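Local structure of prohead core protein protease (Enterobacteria phage T4, 5JBL) at residues L81-A84 / V85-I89; E137-G141 / P142-L146. The protein is a pentameric serine protease of the prohead inner core that, once activated by autocleavage, processes prohead proteins and so makes room inside the capsid for the phage genome. The protein carries 3 engineered substitutions. All blocks are in the same frame, centred on the assembly; numbering follows the deposited sequence.

Contact 1: L81-A84 / V85-I89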
loop_
_atom_site.group_PDB
_atom_site.type_symbol
_atom_site.label_atom_id
_atom_site.label_comp_id
_atom_site.label_asym_id
_atom_site.label_seq_id
_atom_site.Cartn_x
_atom_site.Cartn_y
_atom_site.Cartn_z
ATOM N N LEU C 81 30.893 19.539 12.033
ATOM C CA LEU C 81 30.399 18.238 11.591
ATOM C C LEU C 81 30.994 17.106 12.415
ATOM O O LEU C 81 30.341 16.068 12.597
ATOM C CB LEU C 81 30.699 18.011 10.109
ATOM C CG LEU C 81 29.937 16.882 9.417
ATOM C CD1 LEU C 81 28.402 17.041 9.489
ATOM C CD2 LEU C 81 30.405 16.745 7.998
ATOM N N GLU C 82 32.230 17.270 12.896
ATOM C CA GLU C 82 32.818 16.266 13.781
ATOM C C GLU C 82 31.977 16.089 15.034
ATOM O O GLU C 82 31.715 14.959 15.464
ATOM C CB GLU C 82 34.239 16.665 14.163
ATOM C CG GLU C 82 35.271 16.250 13.164
ATOM C CD GLU C 82 36.642 16.745 13.548
ATOM O OE1 GLU C 82 36.717 17.619 14.431
ATOM O OE2 GLU C 82 37.632 16.277 12.955
ATOM N N LYS C 83 31.537 17.205 15.621
ATOM C CA LYS C 83 30.714 17.163 16.818
ATOM C C LYS C 83 29.355 16.538 16.525
ATOM O O LYS C 83 28.864 15.711 17.302
ATOM C CB LYS C 83 30.563 18.587 17.365
ATOM C CG LYS C 83 29.607 18.754 18.516
ATOM C CD LYS C 83 30.077 17.979 19.724
ATOM C CE LYS C 83 29.127 18.146 20.894
ATOM N NZ LYS C 83 29.447 17.202 22.005
ATOM N N ALA C 84 28.741 16.910 15.399
ATOM C CA ALA C 84 27.427 16.384 15.048
ATOM C C ALA C 84 27.481 14.893 14.751
ATOM O O ALA C 84 26.548 14.153 15.095
ATOM C CB ALA C 84 26.866 17.153 13.843
ATOM N N VAL C 85 28.549 14.440 14.087
ATOM C CA VAL C 85 28.678 13.024 13.760
ATOM C C VAL C 85 28.940 12.201 15.021
ATOM O O VAL C 85 28.351 11.128 15.216
ATOM C CB VAL C 85 29.780 12.843 12.699
ATOM C CG1 VAL C 85 30.240 11.409 12.652
ATOM C CG2 VAL C 85 29.242 13.266 11.319
ATOM N N LYS C 86 29.785 12.711 15.920
ATOM C CA LYS C 86 30.040 12.003 17.175
ATOM C C LYS C 86 28.754 11.809 17.971
ATOM O O LYS C 86 28.477 10.716 18.470
ATOM C CB LYS C 86 31.070 12.770 18.006
ATOM C CG LYS C 86 31.319 12.187 19.392
ATOM C CD LYS C 86 32.716 12.541 19.893
ATOM C CE LYS C 86 33.802 11.877 19.052
ATOM N NZ LYS C 86 35.167 12.236 19.528
ATOM N N ASP C 87 27.944 12.861 18.086
ATOM C CA ASP C 87 26.696 12.743 18.830
ATOM C C ASP C 87 25.732 11.789 18.142
ATOM O O ASP C 87 25.032 11.016 18.804
ATOM C CB ASP C 87 26.057 14.123 18.992
ATOM C CG ASP C 87 26.790 14.997 20.010
ATOM O OD1 ASP C 87 27.588 14.451 20.813
ATOM O OD2 ASP C 87 26.563 16.233 20.007
ATOM N N TYR C 88 25.681 11.831 16.812
ATOM C CA TYR C 88 24.800 10.937 16.077
ATOM C C TYR C 88 25.250 9.486 16.214
ATOM O O TYR C 88 24.412 8.578 16.338
ATOM C CB TYR C 88 24.756 11.379 14.614
ATOM C CG TYR C 88 23.920 10.505 13.716
ATOM C CD1 TYR C 88 24.511 9.504 12.952
ATOM C CD2 TYR C 88 22.546 10.674 13.634
ATOM C CE1 TYR C 88 23.746 8.690 12.119
ATOM C CE2 TYR C 88 21.785 9.875 12.804
ATOM C CZ TYR C 88 22.396 8.885 12.042
ATOM O OH TYR C 88 21.635 8.095 11.183
ATOM N N ILE C 89 26.568 9.243 16.189
ATOM C CA ILE C 89 27.076 7.890 16.425
ATOM C C ILE C 89 26.677 7.413 17.813
ATOM O O ILE C 89 26.206 6.285 17.990
ATOM C CB ILE C 89 28.603 7.830 16.231
ATOM C CG1 ILE C 89 28.972 7.985 14.747
ATOM C CG2 ILE C 89 29.166 6.523 16.790
ATOM C CD1 ILE C 89 30.479 8.220 14.485
#
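Two successive turns of the amphipathic helix 78-93 meet here, joined by an i to i+4 pair on each of its faces: Lys-83 with Asp-87 on the outer side and Leu-81 with Val-85 on the inner. The backbone runs as regular alpha helix, with Val-85 N donating to Leu-81 O at 2.8 Å and the next three amides repeating the step, as far as Tyr-88 N to Ala-84 O at 3.0 Å. On the outer face Lys-83 leaves the helix with CG anti to its own N (chi1 173°) and then bends at chi2 (63°), which swings the chain along the helix toward the next turn. Lys-83 NZ ends 3.5 Å from Asp-87 OD1, a long salt bridge, and is only marginally farther from OD2. The closer approach is made by the methylene before it, since Lys-83 CE lies 3.3 Å from Asp-87 OD2; the ammonium thus faces both carboxylate oxygens loosely, in an exposed setting where the pairing is probably weak. Asp-87 CG, anti to its own carbonyl carbon (chi1 -73°), is held back over the preceding turn, 3.5 Å from Lys-83 O. On the inner face Val-85 CG2 touches Leu-81 CG at 4.1 Å, the two branched chains crossing at a slant. Val-85 CG2 also rests 3.3 Å from Leu-81 O. This apolar side is laid on strand 115-125, where Leu-81 packs against Trp-124 and Tyr-88 reaches Ile-119 and Met-122. Ala-84 touches Phe-180, and Tyr-88 OH is hydrogen-bonded to Gly-185 N of strand 181-189, tying the helix to the second sheet as well.

Contact 2: E137-G141 / P142-L146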
loop_
_atom_site.group_PDB
_atom_site.type_symbol
_atom_site.label_atom_id
_atom_site.label_comp_id
_atom_site.label_asym_id
_atom_site.label_seq_id
_atom_site.Cartn_x
_atom_site.Cartn_y
_atom_site.Cartn_z
ATOM N N GLU C 137 15.515 -5.633 4.277
ATOM C CA GLU C 137 14.814 -6.505 3.344
ATOM C C GLU C 137 13.785 -7.359 4.071
ATOM O O GLU C 137 13.931 -7.647 5.264
ATOM C CB GLU C 137 15.786 -7.399 2.588
ATOM C CG GLU C 137 16.686 -6.614 1.635
ATOM C CD GLU C 137 17.397 -7.537 0.678
ATOM O OE1 GLU C 137 16.717 -8.027 -0.260
ATOM O OE2 GLU C 137 18.601 -7.814 0.887
ATOM N N GLY C 138 12.760 -7.783 3.329
ATOM C CA GLY C 138 11.685 -8.597 3.865
ATOM C C GLY C 138 10.518 -7.825 4.440
ATOM O O GLY C 138 9.645 -8.428 5.071
ATOM N N ASP C 139 10.468 -6.512 4.240
ATOM C CA ASP C 139 9.463 -5.685 4.890
ATOM C C ASP C 139 8.234 -5.440 4.036
ATOM O O ASP C 139 7.278 -4.839 4.531
ATOM C CB ASP C 139 10.073 -4.334 5.300
ATOM C CG ASP C 139 10.496 -3.488 4.108
ATOM O OD1 ASP C 139 10.586 -4.015 2.979
ATOM O OD2 ASP C 139 10.737 -2.270 4.301
ATOM N N HIS C 140 8.239 -5.888 2.774
ATOM C CA HIS C 140 7.190 -5.564 1.810
ATOM C C HIS C 140 6.920 -4.067 1.767
ATOM O O HIS C 140 5.794 -3.637 1.531
ATOM C CB HIS C 140 5.903 -6.349 2.090
ATOM C CG HIS C 140 6.081 -7.834 2.014
ATOM N ND1 HIS C 140 6.051 -8.526 0.822
ATOM C CD2 HIS C 140 6.317 -8.757 2.977
ATOM C CE1 HIS C 140 6.248 -9.812 1.054
ATOM N NE2 HIS C 140 6.412 -9.979 2.353
ATOM N N GLY C 141 7.962 -3.263 1.961
ATOM C CA GLY C 141 7.815 -1.832 1.977
ATOM C C GLY C 141 9.011 -1.160 1.336
ATOM O O GLY C 141 9.592 -1.662 0.364
ATOM N N PRO C 142 9.403 -0.008 1.881
ATOM C CA PRO C 142 10.501 0.757 1.273
ATOM C C PRO C 142 11.828 0.034 1.253
ATOM O O PRO C 142 12.638 0.288 0.355
ATOM C CB PRO C 142 10.577 2.016 2.153
ATOM C CG PRO C 142 9.172 2.146 2.714
ATOM C CD PRO C 142 8.720 0.738 2.954
ATOM N N GLY C 143 12.116 -0.826 2.227
ATOM C CA GLY C 143 13.379 -1.544 2.161
ATOM C C GLY C 143 13.445 -2.471 0.957
ATOM O O GLY C 143 14.435 -2.495 0.215
ATOM N N ASP C 144 12.394 -3.273 0.764
ATOM C CA ASP C 144 12.328 -4.151 -0.403
ATOM C C ASP C 144 12.300 -3.360 -1.693
ATOM O O ASP C 144 12.833 -3.822 -2.706
ATOM C CB ASP C 144 11.089 -5.050 -0.329
ATOM C CG ASP C 144 11.308 -6.285 0.517
ATOM O OD1 ASP C 144 12.494 -6.675 0.726
ATOM O OD2 ASP C 144 10.290 -6.888 0.948
ATOM N N LYS C 145 11.674 -2.179 -1.687
ATOM C CA LYS C 145 11.672 -1.347 -2.885
ATOM C C LYS C 145 13.082 -0.883 -3.209
ATOM O O LYS C 145 13.518 -0.947 -4.368
ATOM C CB LYS C 145 10.740 -0.144 -2.695
ATOM C CG LYS C 145 10.647 0.808 -3.894
ATOM C CD LYS C 145 9.934 0.159 -5.042
ATOM C CE LYS C 145 9.848 1.047 -6.260
ATOM N NZ LYS C 145 10.286 0.231 -7.423
ATOM N N LEU C 146 13.798 -0.375 -2.203
ATOM C CA LEU C 146 15.188 0.026 -2.409
ATOM C C LEU C 146 16.030 -1.153 -2.893
ATOM O O LEU C 146 16.783 -1.035 -3.868
ATOM C CB LEU C 146 15.753 0.604 -1.115
ATOM C CG LEU C 146 17.248 0.933 -1.082
ATOM C CD1 LEU C 146 17.637 1.935 -2.175
ATOM C CD2 LEU C 146 17.547 1.495 0.289
HETATM O O HOH W 1 14.009 -8.206 -0.816
#
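From Glu-137 to Gly-141 the backbone curls into helix 142-151, with Gly-141 at the N-cap and its carbonyl O accepting from Lys-145 N at 3.0 Å. Two aspartates lock loop and helix together by reciprocal side-chain-to-backbone bonds. Asp-139 reaches forward: OD2 takes Gly-143 N through its syn lone pair at 2.9 Å, while OD1 is gripped from opposite faces of its plane by Asp-144 N (3.0 Å) and Gly-141 N, the latter closing an Asx turn. Asp-139 chi1 (65°) sets CG between its backbone N and carbonyl carbon, facing the amides of the first turn, where the helix dipole would favour a negative charge. Asp-144 reaches back, OD1 accepting from Gly-138 N at 2.8 Å and OD2 from His-140 N at 2.9 Å, the second donor 43° above the carboxylate plane. The two side chains run past one another in opposite senses, carboxylate planes nearly perpendicular, with Asp-139 OD1 3.5 Å from Asp-144 OD2; surrounding amides probably offset the repulsion. A water lies between Glu-137 OE1, itself salt-bridged to Arg-151, and Asp-144 OD1, near enough to bond to either. Asp-139 OD2 also pairs with Lys-145 of a neighbouring subunit, within the multimerization region.

In the fold
Contact 1 and contact 2 lie on opposite sides of the chain's centre, their own centres 28 Å apart and their nearest atoms about 13 Å, without touching. Both helices pack on strand 115-125, helix 142-151 through Pro-142 and Leu-146. Contact 1 is the one nearer the catalytic machinery, with the side chain of Tyr-88 about 11 Å from that of Ala-159, an engineered active-site position, and the side chain of Leu-81 about 8 Å from that of Glu-28, at an inferred autolysis site. Contact 2 is remote from these sites and faces neighbouring subunits of the pentamer, whereas no other chain of the assembly touches 81-89.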